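Local coordinates for protein putative fimbrium anchoring subunit Fim4B (Bacteroides ovatus, PDB 5CAG) that is a putative anchoring subunit of a bacterial fimbrium, a predicted outer-membrane lipoprotein of the FimB/Mfa2 family of fimbrillin-like proteins, at residues A[147-159]-A[272-286]. Numbering follows the deposited sequence.
Sequences YSFAVEAKGLEYV and PPEIELPPDDKIEVD
The ring of Tyr158 turns an edge toward residues 272-286, CD2 lying 3.7 Å from Val285 O near the ring plane, while CG of Glu157 covers one face over its centre. The Phe149 ring is met obliquely by CD1 of Ile275, which also packs on the Phe149 CB. Phe149 lies within, and Tyr158 just beyond, a parallel beta pairing in two short runs: residues 274-275 and 283-284 add successively to the edge of strand 134-154, whose other side pairs antiparallel with strand 197-205, and residues 276-282 loop out between them, with only Leu277 reaching back to make a close contact.

In the first run Ala150 is held through both its N and its O. Its N donates to Pro273 O from above the carbonyl plane (2.9 Å), and its O receives a straighter bond from Ile275 N (2.8 Å, 167° at the hydrogen). Lys154 repeats the pattern, with N to Ile283 O and O from Val285 N. Beside the loop, Val151 (chi1 62°) has CG2 anti to the backbone N, and this methyl reaches Leu277 CD1 at 3.8 Å and also touches Ile283 CD1, linking the loop to the second run on the face where Ala153 CB meets Ile283 CG2. Val285 then packs crosswise on Val159, just after the turn of residues 155-158; beyond it, Gln245 binds Glu284 O and the Asp286 N. On the face of the pairing opposite Ala153 and Ile283, the exposed, extended chains of Lys154 and Glu284 run side by side in the same direction, ending in a long salt bridge between Lys154 NZ and Glu284 OE2, 3.4 Å apart.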
loop_
_atom_site.group_PDB
_atom_site.type_symbol
_atom_site.label_atom_id
_atom_site.label_comp_id
_atom_site.label_asym_id
_atom_site.label_seq_id
_atom_site.Cartn_x
_atom_site.Cartn_y
_atom_site.Cartn_z
ATOM N N TYR A 147 -8.128 -7.742 -1.947
ATOM C CA TYR A 147 -8.433 -9.154 -1.722
ATOM C C TYR A 147 -9.808 -9.297 -1.073
ATOM O O TYR A 147 -10.272 -8.387 -0.376
ATOM C CB TYR A 147 -7.391 -9.805 -0.824
ATOM C CG TYR A 147 -5.954 -9.698 -1.275
ATOM C CD1 TYR A 147 -5.182 -8.587 -0.946
ATOM C CD2 TYR A 147 -5.316 -10.773 -1.890
ATOM C CE1 TYR A 147 -3.840 -8.505 -1.304
ATOM C CE2 TYR A 147 -3.968 -10.708 -2.244
ATOM C CZ TYR A 147 -3.231 -9.569 -1.949
ATOM O OH TYR A 147 -1.899 -9.486 -2.305
ATOM N N SER A 148 -10.452 -10.436 -1.302
ATOM C CA SER A 148 -11.739 -10.794 -0.717
ATOM C C SER A 148 -11.786 -12.307 -0.577
ATOM O O SER A 148 -11.120 -13.009 -1.340
ATOM C CB SER A 148 -12.903 -10.286 -1.571
ATOM O OG SER A 148 -13.055 -10.970 -2.808
ATOM N N PHE A 149 -12.555 -12.819 0.384
ATOM C CA PHE A 149 -12.736 -14.260 0.547
ATOM C C PHE A 149 -14.031 -14.540 1.284
ATOM O O PHE A 149 -14.649 -13.638 1.868
ATOM C CB PHE A 149 -11.552 -14.911 1.286
ATOM C CG PHE A 149 -11.499 -14.593 2.763
ATOM C CD1 PHE A 149 -12.175 -15.382 3.688
ATOM C CD2 PHE A 149 -10.790 -13.494 3.229
ATOM C CE1 PHE A 149 -12.161 -15.063 5.044
ATOM C CE2 PHE A 149 -10.753 -13.201 4.595
ATOM C CZ PHE A 149 -11.447 -13.982 5.489
ATOM N N ALA A 150 -14.421 -15.805 1.271
ATOM C CA ALA A 150 -15.570 -16.296 2.004
ATOM C C ALA A 150 -15.240 -17.692 2.524
ATOM O O ALA A 150 -14.628 -18.482 1.802
ATOM C CB ALA A 150 -16.808 -16.304 1.127
ATOM N N VAL A 151 -15.525 -17.960 3.802
ATOM C CA VAL A 151 -15.248 -19.278 4.333
ATOM C C VAL A 151 -16.443 -19.723 5.172
ATOM O O VAL A 151 -17.088 -18.928 5.856
ATOM C CB VAL A 151 -13.895 -19.384 5.063
ATOM C CG1 VAL A 151 -13.830 -18.472 6.268
ATOM C CG2 VAL A 151 -13.580 -20.817 5.452
ATOM N N GLU A 152 -16.773 -20.992 5.036
ATOM C CA GLU A 152 -17.885 -21.607 5.723
ATOM C C GLU A 152 -17.522 -21.854 7.190
ATOM O O GLU A 152 -16.438 -22.377 7.457
ATOM C CB GLU A 152 -18.194 -22.907 4.996
ATOM C CG GLU A 152 -19.625 -23.377 5.079
ATOM C CD GLU A 152 -19.784 -24.671 4.312
ATOM O OE1 GLU A 152 -19.737 -24.620 3.061
ATOM O OE2 GLU A 152 -19.863 -25.740 4.963
ATOM N N ALA A 153 -18.410 -21.461 8.140
ATOM C CA ALA A 153 -18.192 -21.651 9.581
ATOM C C ALA A 153 -19.493 -22.006 10.351
ATOM O O ALA A 153 -20.510 -21.293 10.277
ATOM C CB ALA A 153 -17.549 -20.423 10.176
ATOM N N LYS A 154 -19.433 -23.122 11.105
ATOM C CA LYS A 154 -20.549 -23.646 11.899
ATOM C C LYS A 154 -20.699 -22.886 13.216
ATOM O O LYS A 154 -19.700 -22.504 13.838
ATOM C CB LYS A 154 -20.343 -25.150 12.177
ATOM C CG LYS A 154 -21.575 -25.910 12.698
ATOM C CD LYS A 154 -21.296 -27.408 12.936
ATOM C CE LYS A 154 -22.300 -28.072 13.859
ATOM N NZ LYS A 154 -22.003 -29.522 14.086
ATOM N N GLY A 155 -21.948 -22.703 13.632
ATOM C CA GLY A 155 -22.282 -22.075 14.903
ATOM C C GLY A 155 -21.927 -20.612 15.031
ATOM O O GLY A 155 -21.419 -20.177 16.071
ATOM N N LEU A 156 -22.237 -19.829 14.000
ATOM C CA LEU A 156 -21.955 -18.410 14.088
ATOM C C LEU A 156 -22.980 -17.752 14.995
ATOM O O LEU A 156 -22.764 -16.621 15.433
ATOM C CB LEU A 156 -21.917 -17.741 12.699
ATOM C CG LEU A 156 -20.823 -18.181 11.731
ATOM C CD1 LEU A 156 -21.086 -17.623 10.396
ATOM C CD2 LEU A 156 -19.440 -17.752 12.189
ATOM N N GLU A 157 -24.072 -18.470 15.330
ATOM C CA GLU A 157 -25.108 -17.966 16.243
ATOM C C GLU A 157 -24.506 -17.613 17.604
ATOM O O GLU A 157 -25.049 -16.778 18.322
ATOM C CB GLU A 157 -26.261 -18.980 16.417
ATOM C CG GLU A 157 -25.902 -20.321 17.048
ATOM C CD GLU A 157 -25.934 -21.507 16.104
ATOM O OE1 GLU A 157 -25.463 -21.375 14.946
ATOM O OE2 GLU A 157 -26.422 -22.578 16.535
ATOM N N TYR A 158 -23.374 -18.260 17.935
ATOM C CA TYR A 158 -22.629 -18.082 19.169
ATOM C C TYR A 158 -21.604 -16.939 19.056
ATOM O O TYR A 158 -21.007 -16.570 20.065
ATOM C CB TYR A 158 -21.928 -19.397 19.541
ATOM C CG TYR A 158 -22.853 -20.590 19.602
ATOM C CD1 TYR A 158 -24.064 -20.525 20.286
ATOM C CD2 TYR A 158 -22.505 -21.797 19.004
ATOM C CE1 TYR A 158 -24.922 -21.623 20.344
ATOM C CE2 TYR A 158 -23.348 -22.910 19.073
ATOM C CZ TYR A 158 -24.558 -22.817 19.743
ATOM O OH TYR A 158 -25.405 -23.901 19.804
ATOM N N VAL A 159 -21.419 -16.365 17.860
ATOM C CA VAL A 159 -20.440 -15.306 17.671
ATOM C C VAL A 159 -21.088 -13.937 17.834
ATOM O O VAL A 159 -22.170 -13.687 17.297
ATOM C CB VAL A 159 -19.701 -15.401 16.311
ATOM C CG1 VAL A 159 -18.755 -14.225 16.133
ATOM C CG2 VAL A 159 -18.929 -16.710 16.177
ATOM N N PRO A 272 -17.194 -13.113 -3.225
ATOM C CA PRO A 272 -15.827 -13.447 -2.828
ATOM C C PRO A 272 -15.534 -14.925 -2.965
ATOM O O PRO A 272 -16.424 -15.751 -2.771
ATOM C CB PRO A 272 -15.751 -12.972 -1.381
ATOM C CG PRO A 272 -16.825 -11.942 -1.271
ATOM C CD PRO A 272 -17.933 -12.516 -2.101
ATOM N N PRO A 273 -14.292 -15.247 -3.377
ATOM C CA PRO A 273 -13.901 -16.653 -3.557
ATOM C C PRO A 273 -14.020 -17.498 -2.290
ATOM O O PRO A 273 -13.576 -17.059 -1.220
ATOM C CB PRO A 273 -12.422 -16.551 -3.956
ATOM C CG PRO A 273 -12.215 -15.197 -4.406
ATOM C CD PRO A 273 -13.162 -14.342 -3.652
ATOM N N GLU A 274 -14.588 -18.716 -2.398
ATOM C CA GLU A 274 -14.680 -19.579 -1.214
ATOM C C GLU A 274 -13.314 -20.226 -0.915
ATOM O O GLU A 274 -12.617 -20.703 -1.815
ATOM C CB GLU A 274 -15.808 -20.645 -1.305
ATOM C CG GLU A 274 -15.844 -21.631 -0.137
ATOM C CD GLU A 274 -17.190 -22.226 0.238
ATOM O OE1 GLU A 274 -17.658 -23.137 -0.483
ATOM O OE2 GLU A 274 -17.748 -21.826 1.288
ATOM N N ILE A 275 -12.932 -20.180 0.357
ATOM C CA ILE A 275 -11.775 -20.862 0.874
ATOM C C ILE A 275 -12.342 -22.201 1.364
ATOM O O ILE A 275 -13.020 -22.273 2.393
ATOM C CB ILE A 275 -11.017 -20.045 1.941
ATOM C CG1 ILE A 275 -10.488 -18.735 1.345
ATOM C CG2 ILE A 275 -9.877 -20.867 2.515
ATOM C CD1 ILE A 275 -9.736 -17.793 2.325
ATOM N N GLU A 276 -12.179 -23.229 0.531
ATOM C CA GLU A 276 -12.612 -24.594 0.822
ATOM C C GLU A 276 -11.657 -25.219 1.839
ATOM O O GLU A 276 -10.431 -25.074 1.722
ATOM C CB GLU A 276 -12.676 -25.438 -0.459
ATOM C CG GLU A 276 -14.078 -25.638 -1.006
ATOM C CD GLU A 276 -14.112 -26.061 -2.461
ATOM O OE1 GLU A 276 -13.998 -27.278 -2.737
ATOM O OE2 GLU A 276 -14.229 -25.164 -3.328
ATOM N N LEU A 277 -12.224 -25.859 2.863
ATOM C CA LEU A 277 -11.440 -26.490 3.906
ATOM C C LEU A 277 -11.660 -27.983 3.878
ATOM O O LEU A 277 -12.786 -28.409 3.603
ATOM C CB LEU A 277 -11.837 -25.922 5.276
ATOM C CG LEU A 277 -11.331 -24.525 5.627
ATOM C CD1 LEU A 277 -12.018 -24.005 6.872
ATOM C CD2 LEU A 277 -9.832 -24.515 5.855
ATOM N N PRO A 278 -10.644 -28.822 4.190
ATOM C CA PRO A 278 -10.914 -30.273 4.266
ATOM C C PRO A 278 -11.967 -30.535 5.349
ATOM O O PRO A 278 -12.090 -29.687 6.250
ATOM C CB PRO A 278 -9.555 -30.883 4.619
ATOM C CG PRO A 278 -8.758 -29.774 5.188
ATOM C CD PRO A 278 -9.253 -28.498 4.578
ATOM N N PRO A 279 -12.748 -31.651 5.317
ATOM C CA PRO A 279 -13.799 -31.845 6.344
ATOM C C PRO A 279 -13.225 -32.001 7.764
ATOM O O PRO A 279 -13.910 -31.774 8.777
ATOM C CB PRO A 279 -14.540 -33.076 5.847
ATOM C CG PRO A 279 -14.256 -33.081 4.353
ATOM C CD PRO A 279 -12.814 -32.722 4.317
ATOM N N ASP A 280 -11.918 -32.285 7.796
ATOM C CA ASP A 280 -11.043 -32.412 8.947
ATOM C C ASP A 280 -10.825 -31.026 9.632
ATOM O O ASP A 280 -10.962 -30.914 10.851
ATOM C CB ASP A 280 -9.715 -33.015 8.424
ATOM C CG ASP A 280 -8.575 -33.152 9.420
ATOM O OD1 ASP A 280 -8.824 -33.649 10.554
ATOM O OD2 ASP A 280 -7.416 -32.852 9.036
ATOM N N ASP A 281 -10.518 -29.982 8.837
ATOM C CA ASP A 281 -10.229 -28.614 9.301
ATOM C C ASP A 281 -11.446 -27.658 9.228
ATOM O O ASP A 281 -11.252 -26.443 9.140
ATOM C CB ASP A 281 -9.084 -28.011 8.447
ATOM C CG ASP A 281 -7.760 -28.760 8.429
ATOM O OD1 ASP A 281 -7.709 -29.892 8.959
ATOM O OD2 ASP A 281 -6.796 -28.245 7.819
ATOM N N LYS A 282 -12.683 -28.176 9.265
ATOM C CA LYS A 282 -13.879 -27.334 9.152
ATOM C C LYS A 282 -13.958 -26.333 10.316
ATOM O O LYS A 282 -13.562 -26.686 11.423
ATOM C CB LYS A 282 -15.134 -28.217 9.077
ATOM C CG LYS A 282 -15.717 -28.321 7.655
ATOM C CD LYS A 282 -16.375 -29.679 7.310
ATOM C CE LYS A 282 -17.541 -30.176 8.160
ATOM N NZ LYS A 282 -17.891 -31.598 7.852
ATOM N N ILE A 283 -14.394 -25.081 10.082
ATOM C CA ILE A 283 -14.458 -24.145 11.216
ATOM C C ILE A 283 -15.760 -24.370 11.982
ATOM O O ILE A 283 -16.846 -24.268 11.407
ATOM C CB ILE A 283 -14.283 -22.648 10.811
ATOM C CG1 ILE A 283 -12.849 -22.362 10.372
ATOM C CG2 ILE A 283 -14.651 -21.714 11.954
ATOM C CD1 ILE A 283 -12.725 -21.250 9.399
ATOM N N GLU A 284 -15.651 -24.648 13.277
ATOM C CA GLU A 284 -16.832 -24.777 14.112
ATOM C C GLU A 284 -16.650 -23.993 15.389
ATOM O O GLU A 284 -15.692 -24.234 16.118
ATOM C CB GLU A 284 -17.152 -26.245 14.429
ATOM C CG GLU A 284 -18.311 -26.412 15.409
ATOM C CD GLU A 284 -18.949 -27.784 15.535
ATOM O OE1 GLU A 284 -18.493 -28.741 14.864
ATOM O OE2 GLU A 284 -19.951 -27.884 16.281
ATOM N N VAL A 285 -17.582 -23.079 15.672
ATOM C CA VAL A 285 -17.587 -22.317 16.921
ATOM C C VAL A 285 -18.371 -23.149 17.950
ATOM O O VAL A 285 -19.531 -23.514 17.712
ATOM C CB VAL A 285 -18.129 -20.874 16.777
ATOM C CG1 VAL A 285 -18.162 -20.170 18.127
ATOM C CG2 VAL A 285 -17.292 -20.081 15.787
ATOM N N ASP A 286 -17.712 -23.490 19.063
ATOM C CA ASP A 286 -18.326 -24.302 20.106
ATOM C C ASP A 286 -19.192 -23.431 20.995
ATOM O O ASP A 286 -18.768 -22.338 21.377
ATOM C CB ASP A 286 -17.253 -25.037 20.917
ATOM C CG ASP A 286 -16.346 -25.907 20.063
ATOM O OD1 ASP A 286 -16.861 -26.857 19.416
ATOM O OD2 ASP A 286 -15.127 -25.633 20.029
#